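Local coordinates for tailspike protein (PDB 3RIQ), which probably binds Salmonella lipopolysaccharide as the receptor-recognising tailspike of phage 9NA and cleaves its polysaccharide as an endorhamnosidase, at residues A[312-317]-A[334-339]; A[233-238]-A[268-273]; A[244-249]-A[279-284]; A[358-363]-A[384-389]. All coordinates share one frame; numbering follows the deposited sequence.

Contact 1 (A[312-317]-A[334-339]); sequences IRNIIT and IDNVVT
In the right-handed parallel beta-helix of this tailspike, Asn314 and Asn336 occupy matching positions on successive coils, an arrangement recalling the asparagine ladders of such solenoids. The chain turns a corner at Asn314, whose backbone has left-handed phi and psi. The two amides cross at about a right angle. Asn336 ND2 donates a bent hydrogen bond to Asn314 OD1 at 2.9 Å, in the carbonyl plane and on a lone pair, although the acceptor is tilted 28° from the donor's own amide plane. Asn314 ND2 is held by Asp268 of the preceding coil, so both ends of its amide are engaged and its rotation is fixed. One water joins Asn314 OD1 to Asp335 OD2; another bridges Asp335 OD2, 2.7 Å away, and Arg313 NE. The waters thus link Asp335 to Arg313 and Asn314 without direct contact between the two charged groups, while Asp335 OD1 accepts from Thr357 OG1. Asn314 ND2 sits over the centre of the Arg313 guanidinium, 3.4 Å above its plane. That guanidinium reaches Asn269 of the second subunit, which places this face of the coil at the trimer interface. Around the corner the backbones are paired in parallel: Asp335 N bonds to Ile312 O, Ile315 N to Asn336 O, and Val338 N to Ile315 O at 2.9 Å. On the face lined by Ile312, Ile315 and Thr317, apolar or threonine side chains lie side by side, pointing the same way, with Ile315 CB 4.1 Å from Val337 CG2. At the far end Thr317 OG1, bonded to Gly324 O, lies 3.4 Å from the methyl carbon Thr339 CG2.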
loop_
_atom_site.group_PDB
_atom_site.type_symbol
_atom_site.label_atom_id
_atom_site.label_comp_id
_atom_site.label_asym_id
_atom_site.label_seq_id
_atom_site.Cartn_x
_atom_site.Cartn_y
_atom_site.Cartn_z
ATOM N N ILE A 312 6.120 7.823 -8.047
ATOM C CA ILE A 312 6.862 7.365 -6.880
ATOM C C ILE A 312 5.853 6.730 -5.937
ATOM O O ILE A 312 4.942 7.415 -5.468
ATOM C CB ILE A 312 7.539 8.569 -6.175
ATOM C CG1 ILE A 312 8.567 9.238 -7.114
ATOM C CG2 ILE A 312 8.217 8.098 -4.829
ATOM C CD1 ILE A 312 9.080 10.623 -6.574
ATOM N N ARG A 313 5.993 5.444 -5.637
ATOM C CA ARG A 313 4.998 4.807 -4.767
ATOM C C ARG A 313 5.552 3.658 -3.932
ATOM O O ARG A 313 6.565 3.017 -4.305
ATOM C CB ARG A 313 3.771 4.361 -5.549
ATOM C CG ARG A 313 4.029 3.616 -6.776
ATOM C CD ARG A 313 2.746 3.495 -7.697
ATOM N NE ARG A 313 1.700 2.655 -7.098
ATOM C CZ ARG A 313 1.562 1.351 -7.298
ATOM N NH1 ARG A 313 2.418 0.719 -8.100
ATOM N NH2 ARG A 313 0.602 0.670 -6.655
ATOM N N ASN A 314 4.947 3.469 -2.763
ATOM C CA ASN A 314 5.264 2.323 -1.874
ATOM C C ASN A 314 6.692 2.379 -1.332
ATOM O O ASN A 314 7.394 1.351 -1.271
ATOM C CB ASN A 314 4.971 1.009 -2.619
ATOM C CG ASN A 314 3.536 0.961 -3.161
ATOM O OD1 ASN A 314 2.597 1.271 -2.449
ATOM N ND2 ASN A 314 3.382 0.630 -4.426
ATOM N N ILE A 315 7.121 3.572 -0.930
ATOM C CA ILE A 315 8.506 3.795 -0.487
ATOM C C ILE A 315 8.514 3.712 1.037
ATOM O O ILE A 315 7.573 4.195 1.699
ATOM C CB ILE A 315 8.962 5.208 -0.879
ATOM C CG1 ILE A 315 8.766 5.448 -2.377
ATOM C CG2 ILE A 315 10.409 5.470 -0.421
ATOM C CD1 ILE A 315 9.564 4.532 -3.333
ATOM N N ILE A 316 9.560 3.128 1.620
ATOM C CA ILE A 316 9.731 3.189 3.087
ATOM C C ILE A 316 11.204 3.447 3.373
ATOM O O ILE A 316 12.072 2.779 2.780
ATOM C CB ILE A 316 9.213 1.906 3.802
ATOM C CG1 ILE A 316 9.362 2.068 5.334
ATOM C CG2 ILE A 316 9.899 0.626 3.272
ATOM C CD1 ILE A 316 8.671 0.967 6.147
ATOM N N THR A 317 11.509 4.406 4.245
ATOM C CA THR A 317 12.914 4.696 4.581
ATOM C C THR A 317 13.072 4.796 6.068
ATOM O O THR A 317 12.137 5.191 6.760
ATOM C CB THR A 317 13.466 5.973 3.866
ATOM O OG1 THR A 317 13.072 7.152 4.586
ATOM C CG2 THR A 317 12.963 6.043 2.400
ATOM N N ILE A 334 2.916 10.942 -6.308
ATOM C CA ILE A 334 3.574 10.303 -5.170
ATOM C C ILE A 334 2.497 9.697 -4.309
ATOM O O ILE A 334 1.593 10.412 -3.876
ATOM C CB ILE A 334 4.431 11.305 -4.313
ATOM C CG1 ILE A 334 5.503 11.979 -5.162
ATOM C CG2 ILE A 334 5.107 10.568 -3.143
ATOM C CD1 ILE A 334 5.066 13.298 -5.780
ATOM N N ASP A 335 2.562 8.386 -4.070
ATOM C CA ASP A 335 1.564 7.715 -3.227
ATOM C C ASP A 335 2.208 6.684 -2.318
ATOM O O ASP A 335 2.997 5.864 -2.796
ATOM C CB ASP A 335 0.474 7.013 -4.090
ATOM C CG ASP A 335 -0.534 6.263 -3.225
ATOM O OD1 ASP A 335 -1.156 6.937 -2.349
ATOM O OD2 ASP A 335 -0.678 5.021 -3.331
ATOM N N ASN A 336 1.867 6.713 -1.026
ATOM C CA ASN A 336 2.332 5.702 -0.083
ATOM C C ASN A 336 3.834 5.789 0.163
ATOM O O ASN A 336 4.636 4.989 -0.347
ATOM C CB ASN A 336 1.897 4.275 -0.460
ATOM C CG ASN A 336 2.281 3.262 0.618
ATOM O OD1 ASN A 336 2.714 3.645 1.709
ATOM N ND2 ASN A 336 2.185 1.967 0.297
ATOM N N VAL A 337 4.207 6.783 0.957
ATOM C CA VAL A 337 5.598 6.980 1.360
ATOM C C VAL A 337 5.605 7.021 2.874
ATOM O O VAL A 337 4.863 7.807 3.474
ATOM C CB VAL A 337 6.173 8.297 0.794
ATOM C CG1 VAL A 337 7.578 8.569 1.348
ATOM C CG2 VAL A 337 6.169 8.270 -0.767
ATOM N N VAL A 338 6.444 6.178 3.480
ATOM C CA VAL A 338 6.537 6.088 4.955
ATOM C C VAL A 338 7.980 6.348 5.331
ATOM O O VAL A 338 8.866 5.671 4.807
ATOM C CB VAL A 338 6.149 4.648 5.443
ATOM C CG1 VAL A 338 6.385 4.461 6.941
ATOM C CG2 VAL A 338 4.693 4.313 5.040
ATOM N N THR A 339 8.247 7.345 6.181
ATOM C CA THR A 339 9.613 7.548 6.625
ATOM C C THR A 339 9.683 7.587 8.132
ATOM O O THR A 339 8.835 8.225 8.766
ATOM C CB THR A 339 10.297 8.798 5.994
ATOM O OG1 THR A 339 9.846 10.014 6.627
ATOM C CG2 THR A 339 10.074 8.853 4.458
HETATM O O HOH W 1 -0.628 3.845 -5.793
HETATM O O HOH W 2 0.107 2.251 -2.833
HETATM O O HOH W 3 5.387 2.420 1.895
#

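Contact 2 (A[233-238]-A[268-273]); sequences GGVRDL and DNITTI
Asp268 enters the contact through its backbone, its N bonding to Val235 O at 2.9 Å and its O accepting from Asp237 N. Its carboxylate lies beside the arginine on the neighbouring coil, pointing the same way, and on this side meets methylene: Asp268 OD2 is 3.6 Å from Arg236 CD. OD1 accepts from Asn314 ND2, and OD2 from Asn269 ND2 of the second subunit. Because Arg236 bends at chi3 (54°), the guanidinium turns off toward Asp237 of its own segment, where NH1 makes a weak bond to OD2, part of a salt bridge. Asn269 follows at the corner. Its ND2 reaches Asp237 OD1 at 2.9 Å on the anti side. The carboxylate and amide planes stand 82° apart. Asn269 OD1 goes to Arg313 of the third subunit, so this corner faces the trimer interface as well as the preceding coil. Corner residues stacked at matching positions on successive coils are a feature of parallel beta-helices. Past the corner, Asn269 O accepts from Leu238 N. Ile270 reaches back across the other face, its CD1 lying 4.0 Å from Val235 CG1, with the two side chains nearly perpendicular. Thr271 N bonds to Leu238 O, and a water links that oxygen with Thr271 OG1.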
loop_
_atom_site.group_PDB
_atom_site.type_symbol
_atom_site.label_atom_id
_atom_site.label_comp_id
_atom_site.label_asym_id
_atom_site.label_seq_id
_atom_site.Cartn_x
_atom_site.Cartn_y
_atom_site.Cartn_z
ATOM N N GLY A 233 11.148 2.404 -17.343
ATOM C CA GLY A 233 12.440 2.772 -16.731
ATOM C C GLY A 233 12.231 3.069 -15.260
ATOM O O GLY A 233 11.155 3.567 -14.870
ATOM N N GLY A 234 13.264 2.809 -14.455
ATOM C CA GLY A 234 13.226 3.120 -13.022
ATOM C C GLY A 234 13.639 1.974 -12.136
ATOM O O GLY A 234 14.482 1.159 -12.517
ATOM N N VAL A 235 13.070 1.923 -10.930
ATOM C CA VAL A 235 13.486 0.928 -9.932
ATOM C C VAL A 235 12.243 0.363 -9.260
ATOM O O VAL A 235 11.358 1.121 -8.846
ATOM C CB VAL A 235 14.401 1.542 -8.829
ATOM C CG1 VAL A 235 14.777 0.481 -7.798
ATOM C CG2 VAL A 235 15.638 2.213 -9.456
ATOM N N ARG A 236 12.205 -0.975 -9.104
ATOM C CA ARG A 236 11.083 -1.634 -8.407
ATOM C C ARG A 236 11.597 -2.705 -7.456
ATOM O O ARG A 236 12.529 -3.432 -7.829
ATOM C CB ARG A 236 10.103 -2.246 -9.421
ATOM C CG ARG A 236 8.943 -2.994 -8.762
ATOM C CD ARG A 236 7.828 -3.365 -9.722
ATOM N NE ARG A 236 8.212 -4.122 -10.926
ATOM C CZ ARG A 236 8.258 -5.456 -10.999
ATOM N NH1 ARG A 236 8.070 -6.191 -9.891
ATOM N NH2 ARG A 236 8.497 -6.065 -12.179
ATOM N N ASP A 237 11.023 -2.763 -6.239
ATOM C CA ASP A 237 11.291 -3.884 -5.278
ATOM C C ASP A 237 12.766 -3.988 -4.915
ATOM O O ASP A 237 13.368 -5.076 -5.045
ATOM C CB ASP A 237 10.823 -5.226 -5.851
ATOM C CG ASP A 237 9.334 -5.284 -6.089
ATOM O OD1 ASP A 237 8.580 -4.573 -5.401
ATOM O OD2 ASP A 237 8.910 -6.081 -6.965
ATOM N N LEU A 238 13.362 -2.874 -4.476
ATOM C CA LEU A 238 14.788 -2.862 -4.111
ATOM C C LEU A 238 14.948 -2.492 -2.633
ATOM O O LEU A 238 14.218 -1.635 -2.115
ATOM C CB LEU A 238 15.520 -1.797 -4.961
ATOM C CG LEU A 238 17.014 -1.643 -4.681
ATOM C CD1 LEU A 238 17.798 -2.880 -5.134
ATOM C CD2 LEU A 238 17.539 -0.377 -5.369
ATOM N N ASP A 268 8.995 2.177 -7.476
ATOM C CA ASP A 268 7.919 1.425 -6.815
ATOM C C ASP A 268 8.507 0.424 -5.817
ATOM O O ASP A 268 9.188 -0.517 -6.231
ATOM C CB ASP A 268 7.071 0.699 -7.887
ATOM C CG ASP A 268 6.037 -0.272 -7.297
ATOM O OD1 ASP A 268 5.641 -0.142 -6.118
ATOM O OD2 ASP A 268 5.581 -1.164 -8.060
ATOM N N ASN A 269 8.226 0.612 -4.529
ATOM C CA ASN A 269 8.650 -0.325 -3.492
ATOM C C ASN A 269 10.151 -0.328 -3.302
ATOM O O ASN A 269 10.857 -1.308 -3.626
ATOM C CB ASN A 269 8.118 -1.741 -3.727
ATOM C CG ASN A 269 8.250 -2.608 -2.479
ATOM O OD1 ASN A 269 8.513 -2.071 -1.409
ATOM N ND2 ASN A 269 8.151 -3.927 -2.619
ATOM N N ILE A 270 10.635 0.771 -2.763
ATOM C CA ILE A 270 12.030 0.911 -2.420
ATOM C C ILE A 270 12.076 1.048 -0.909
ATOM O O ILE A 270 11.338 1.849 -0.342
ATOM C CB ILE A 270 12.663 2.124 -3.100
ATOM C CG1 ILE A 270 12.574 1.971 -4.634
ATOM C CG2 ILE A 270 14.150 2.320 -2.597
ATOM C CD1 ILE A 270 12.956 3.185 -5.420
ATOM N N THR A 271 12.933 0.249 -0.276
ATOM C CA THR A 271 13.191 0.292 1.168
ATOM C C THR A 271 14.604 0.815 1.337
ATOM O O THR A 271 15.556 0.127 0.918
ATOM C CB THR A 271 13.134 -1.149 1.771
ATOM O OG1 THR A 271 11.826 -1.687 1.553
ATOM C CG2 THR A 271 13.493 -1.149 3.252
ATOM N N THR A 272 14.760 1.985 1.958
ATOM C CA THR A 272 16.108 2.564 2.143
ATOM C C THR A 272 16.426 2.609 3.609
ATOM O O THR A 272 15.664 3.183 4.399
ATOM C CB THR A 272 16.216 3.971 1.571
ATOM O OG1 THR A 272 15.870 3.947 0.188
ATOM C CG2 THR A 272 17.661 4.494 1.733
ATOM N N ILE A 273 17.512 1.953 3.978
ATOM C CA ILE A 273 17.926 1.877 5.383
ATOM C C ILE A 273 19.253 2.603 5.600
ATOM O O ILE A 273 20.265 2.191 5.047
ATOM C CB ILE A 273 18.099 0.388 5.794
ATOM C CG1 ILE A 273 16.742 -0.369 5.679
ATOM C CG2 ILE A 273 18.712 0.289 7.225
ATOM C CD1 ILE A 273 16.834 -1.942 5.762
HETATM O O HOH W 4 6.101 -4.052 -6.472
HETATM O O HOH W 5 11.492 -2.713 -0.995
#

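Contact 3 (A[244-249]-A[279-284]); sequences GESGVK and GIDVNA
The carboxylate of Asp281 has different company on the two sides of its plane. On one side runs the extended chain of Lys249, whose CG, CD and CE each come to 3.7 Å from Asp281 OD2. Toward the other, near the OD2 edge, a water donates to OD2 at 2.7 Å and bonds to Ser246 OG, which touches Asp281 CB and is hydrogen-bonded to Asp278 N. Gln252 supplies a further donor to OD2. At the other oxygen, Asn283 ND2 meets Asp281 OD1 at 2.8 Å, nearly along the C-O axis. Backbone pairing here is sparse: Asp281 N bonds to Val248 O at 3.0 Å, a single parallel rung between neighbouring coils of the beta-helix. One residue earlier in each segment, Val248 CG2 touches Ile280 CG2 at 4.0 Å, and both pack against strands lining the interior. Before that rung the glycines Gly247 and Gly279 bring the backbones close, Gly247 CA lying 3.2 Å from Gly279 O. With donors at both oxygens, the rotation of the carboxylate is fixed, whereas Lys249 meets it by methylenes and leaves its NZ 4.6 Å from Asp281 OD2, close enough that the opposite charges may still attract.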
loop_
_atom_site.group_PDB
_atom_site.type_symbol
_atom_site.label_atom_id
_atom_site.label_comp_id
_atom_site.label_asym_id
_atom_site.label_seq_id
_atom_site.Cartn_x
_atom_site.Cartn_y
_atom_site.Cartn_z
ATOM N N GLY A 244 26.423 5.502 0.580
ATOM C CA GLY A 244 27.073 6.766 0.993
ATOM C C GLY A 244 26.351 8.031 0.500
ATOM O O GLY A 244 26.594 9.133 1.051
ATOM N N GLU A 245 25.470 7.889 -0.489
ATOM C CA GLU A 245 24.680 9.027 -0.954
ATOM C C GLU A 245 23.196 8.742 -0.707
ATOM O O GLU A 245 22.788 8.589 0.455
ATOM C CB GLU A 245 25.045 9.416 -2.409
ATOM C CG GLU A 245 26.454 10.017 -2.458
ATOM C CD GLU A 245 26.829 10.664 -3.785
ATOM O OE1 GLU A 245 25.934 11.209 -4.468
ATOM O OE2 GLU A 245 28.040 10.647 -4.125
ATOM N N SER A 246 22.389 8.666 -1.761
ATOM C CA SER A 246 20.943 8.533 -1.577
ATOM C C SER A 246 20.421 7.146 -1.986
ATOM O O SER A 246 21.042 6.439 -2.786
ATOM C CB SER A 246 20.215 9.641 -2.319
ATOM O OG SER A 246 20.468 10.902 -1.737
ATOM N N GLY A 247 19.283 6.747 -1.424
ATOM C CA GLY A 247 18.833 5.348 -1.573
ATOM C C GLY A 247 18.786 4.958 -3.042
ATOM O O GLY A 247 19.331 3.915 -3.438
ATOM N N VAL A 248 18.123 5.800 -3.847
ATOM C CA VAL A 248 18.277 5.808 -5.302
ATOM C C VAL A 248 18.318 7.294 -5.683
ATOM O O VAL A 248 17.878 8.169 -4.919
ATOM C CB VAL A 248 17.112 5.106 -6.062
ATOM C CG1 VAL A 248 17.015 3.613 -5.692
ATOM C CG2 VAL A 248 15.758 5.849 -5.851
ATOM N N LYS A 249 18.794 7.596 -6.885
ATOM C CA LYS A 249 18.972 9.008 -7.282
ATOM C C LYS A 249 18.769 9.255 -8.760
ATOM O O LYS A 249 19.268 8.468 -9.596
ATOM C CB LYS A 249 20.412 9.453 -6.927
ATOM C CG LYS A 249 20.754 10.895 -7.305
ATOM C CD LYS A 249 22.108 11.345 -6.729
ATOM C CE LYS A 249 22.465 12.718 -7.290
ATOM N NZ LYS A 249 23.878 13.181 -6.969
ATOM N N GLY A 279 16.645 9.413 1.610
ATOM C CA GLY A 279 16.059 8.075 1.399
ATOM C C GLY A 279 15.787 7.764 -0.067
ATOM O O GLY A 279 16.062 6.653 -0.547
ATOM N N ILE A 280 15.184 8.717 -0.773
ATOM C CA ILE A 280 15.264 8.735 -2.231
ATOM C C ILE A 280 15.570 10.182 -2.593
ATOM O O ILE A 280 15.159 11.100 -1.871
ATOM C CB ILE A 280 13.938 8.258 -2.929
ATOM C CG1 ILE A 280 12.746 9.188 -2.632
ATOM C CG2 ILE A 280 13.625 6.813 -2.564
ATOM C CD1 ILE A 280 11.468 8.786 -3.361
ATOM N N ASP A 281 16.299 10.382 -3.698
ATOM C CA ASP A 281 16.603 11.749 -4.186
ATOM C C ASP A 281 16.106 11.790 -5.625
ATOM O O ASP A 281 16.846 11.419 -6.547
ATOM C CB ASP A 281 18.120 12.025 -4.148
ATOM C CG ASP A 281 18.490 13.341 -4.811
ATOM O OD1 ASP A 281 17.556 14.130 -5.117
ATOM O OD2 ASP A 281 19.709 13.601 -4.997
ATOM N N VAL A 282 14.856 12.198 -5.816
ATOM C CA VAL A 282 14.291 12.245 -7.171
ATOM C C VAL A 282 14.181 13.724 -7.546
ATOM O O VAL A 282 13.085 14.254 -7.752
ATOM C CB VAL A 282 12.940 11.494 -7.255
ATOM C CG1 VAL A 282 12.435 11.439 -8.705
ATOM C CG2 VAL A 282 13.101 10.045 -6.737
ATOM N N ASN A 283 15.334 14.411 -7.553
ATOM C CA ASN A 283 15.401 15.808 -7.964
ATOM C C ASN A 283 16.057 15.952 -9.331
ATOM O O ASN A 283 16.905 15.122 -9.720
ATOM C CB ASN A 283 16.215 16.613 -6.938
ATOM C CG ASN A 283 15.440 16.859 -5.646
ATOM O OD1 ASN A 283 14.882 17.953 -5.441
ATOM N ND2 ASN A 283 15.383 15.851 -4.776
ATOM N N ALA A 284 15.727 17.033 -10.034
ATOM C CA ALA A 284 16.317 17.317 -11.357
ATOM C C ALA A 284 17.170 18.594 -11.353
ATOM O O ALA A 284 18.176 18.629 -12.048
ATOM C CB ALA A 284 15.219 17.409 -12.418
HETATM O O HOH W 6 21.590 12.783 -3.307
#

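Contact 4 (A[358-363]-A[384-389]); sequences NITVVC and GIMVHA
Thr360 and Met386 lie side by side and point the same way, but the methionine folds back at its end: a bend at chi3 (-68°) carries the terminal methyl CE to 3.4 Å from Thr360 OG1. The hydroxyl oxygen is therefore met by a methyl, and Met386 also packs on Asn358 of the third subunit. On the reverse face, Ile359 and Ile385 take nearly the same rotamer and stack in parallel as neighbours. Ile385 CD1 reaches Ile359 CG1 and CB, with CD1 and CG1 3.8 Å apart, and Ile374 packs against both isoleucines from within the coil. Val361 and Val387 follow on the same face, with Val387 CG1 near Val361 O. Aligned like residues of this kind are characteristic of the stacked coils of a parallel beta-helix, and the two strands here, 358-362 and 385-388, run within 2° of parallel with axes 4.8 Å apart. Their backbones are joined by a regular ladder: Ile359 N to Gly384 O, Met386 N to Ile359 O, Val361 N to Met386 O, His388 N to Val361 O at 2.9 Å, and Cys363 N to His388 O. Gly384, where the chain turns its corner, has positive phi and psi, as does Asn358 alongside it. Asn358 turns its own amide to the coil before, where ND2 bonds to Asp335. His388 CB stands 4.3 Å from Val362 CG2, after which its ring leads away from the partner strand; there it meets Tyr390 edge-to-face, and ND1 bonds to NE of Arg383 of the third subunit.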
loop_
_atom_site.group_PDB
_atom_site.type_symbol
_atom_site.label_atom_id
_atom_site.label_comp_id
_atom_site.label_asym_id
_atom_site.label_seq_id
_atom_site.Cartn_x
_atom_site.Cartn_y
_atom_site.Cartn_z
ATOM N N ASN A 358 -1.161 9.674 0.926
ATOM C CA ASN A 358 -0.810 8.559 1.829
ATOM C C ASN A 358 0.625 8.602 2.315
ATOM O O ASN A 358 1.408 7.659 2.146
ATOM C CB ASN A 358 -1.202 7.230 1.172
ATOM C CG ASN A 358 -2.702 7.136 0.983
ATOM O OD1 ASN A 358 -3.452 7.308 1.953
ATOM N ND2 ASN A 358 -3.146 6.966 -0.243
ATOM N N ILE A 359 0.985 9.731 2.915
ATOM C CA ILE A 359 2.314 9.946 3.472
ATOM C C ILE A 359 2.269 9.740 4.972
ATOM O O ILE A 359 1.361 10.280 5.612
ATOM C CB ILE A 359 2.789 11.394 3.203
ATOM C CG1 ILE A 359 2.657 11.744 1.729
ATOM C CG2 ILE A 359 4.221 11.604 3.701
ATOM C CD1 ILE A 359 3.501 10.905 0.787
ATOM N N THR A 360 3.229 8.996 5.534
ATOM C CA THR A 360 3.343 8.774 6.980
ATOM C C THR A 360 4.769 9.144 7.365
ATOM O O THR A 360 5.714 8.546 6.844
ATOM C CB THR A 360 3.053 7.303 7.321
ATOM O OG1 THR A 360 1.706 7.004 6.910
ATOM C CG2 THR A 360 3.144 7.068 8.832
ATOM N N VAL A 361 4.931 10.148 8.221
ATOM C CA VAL A 361 6.252 10.573 8.677
ATOM C C VAL A 361 6.302 10.447 10.182
ATOM O O VAL A 361 5.483 11.068 10.874
ATOM C CB VAL A 361 6.574 12.034 8.236
ATOM C CG1 VAL A 361 7.825 12.585 8.974
ATOM C CG2 VAL A 361 6.745 12.121 6.700
ATOM N N VAL A 362 7.289 9.700 10.696
ATOM C CA VAL A 362 7.459 9.475 12.128
ATOM C C VAL A 362 8.866 9.849 12.508
ATOM O O VAL A 362 9.855 9.428 11.864
ATOM C CB VAL A 362 7.224 7.989 12.484
ATOM C CG1 VAL A 362 7.521 7.732 13.974
ATOM C CG2 VAL A 362 5.771 7.524 12.120
ATOM N N CYS A 363 8.950 10.681 13.542
ATOM C CA CYS A 363 10.245 11.082 14.108
ATOM C C CYS A 363 11.246 11.641 13.085
ATOM O O CYS A 363 12.417 11.202 13.079
ATOM C CB CYS A 363 10.884 9.911 14.873
ATOM S SG CYS A 363 12.301 10.382 15.941
ATOM N N GLY A 384 -4.321 12.614 2.828
ATOM C CA GLY A 384 -4.005 11.446 3.615
ATOM C C GLY A 384 -2.598 11.553 4.155
ATOM O O GLY A 384 -1.667 10.976 3.598
ATOM N N ILE A 385 -2.444 12.340 5.209
ATOM C CA ILE A 385 -1.139 12.661 5.763
ATOM C C ILE A 385 -1.161 12.289 7.245
ATOM O O ILE A 385 -2.069 12.696 7.976
ATOM C CB ILE A 385 -0.871 14.192 5.603
ATOM C CG1 ILE A 385 -1.033 14.628 4.120
ATOM C CG2 ILE A 385 0.501 14.571 6.234
ATOM C CD1 ILE A 385 -0.063 13.975 3.100
ATOM N N MET A 386 -0.165 11.525 7.695
ATOM C CA MET A 386 -0.035 11.223 9.124
ATOM C C MET A 386 1.361 11.631 9.560
ATOM O O MET A 386 2.358 11.231 8.946
ATOM C CB MET A 386 -0.285 9.731 9.392
ATOM C CG MET A 386 -1.732 9.286 9.148
ATOM S SD MET A 386 -2.092 7.684 9.857
ATOM C CE MET A 386 -1.105 6.595 8.859
ATOM N N VAL A 387 1.447 12.473 10.590
ATOM C CA VAL A 387 2.731 12.852 11.168
ATOM C C VAL A 387 2.781 12.454 12.645
ATOM O O VAL A 387 1.799 12.624 13.377
ATOM C CB VAL A 387 2.919 14.371 11.042
ATOM C CG1 VAL A 387 4.159 14.856 11.798
ATOM C CG2 VAL A 387 3.051 14.760 9.552
ATOM N N HIS A 388 3.914 11.938 13.096
ATOM C CA HIS A 388 4.125 11.730 14.528
ATOM C C HIS A 388 5.492 12.253 14.877
ATOM O O HIS A 388 6.468 11.532 14.784
ATOM C CB HIS A 388 3.996 10.249 14.913
ATOM C CG HIS A 388 3.960 10.021 16.389
ATOM N ND1 HIS A 388 3.558 8.833 16.945
ATOM C CD2 HIS A 388 4.215 10.860 17.425
ATOM C CE1 HIS A 388 3.607 8.928 18.267
ATOM N NE2 HIS A 388 3.991 10.154 18.583
ATOM N N ALA A 389 5.552 13.527 15.242
ATOM C CA ALA A 389 6.808 14.169 15.592
ATOM C C ALA A 389 7.153 13.791 17.027
ATOM O O ALA A 389 6.259 13.731 17.885
ATOM C CB ALA A 389 6.649 15.672 15.469
#

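The four contacts occupy neighbouring coils of the beta-helix. Contacts 2 and 3 interlock in sequence, their segments alternating, and lie on different faces of the same pair of coils, their centres about 11 Å apart. Contact 1 comes next in the chain, its centre about 10 Å from that of contact 2, and strand 266-273 pairs directly with 311-318; contact 4 follows, with strand 333-340 beside 355-362. Contacts 2 and 4 are about 20 Å apart between centres and do not touch. Contacts 1, 2 and 4 all reach other subunits, whereas contact 3 touches none. One run of stacked coils thus supplies both trimer interface and a separate face within the single subunit.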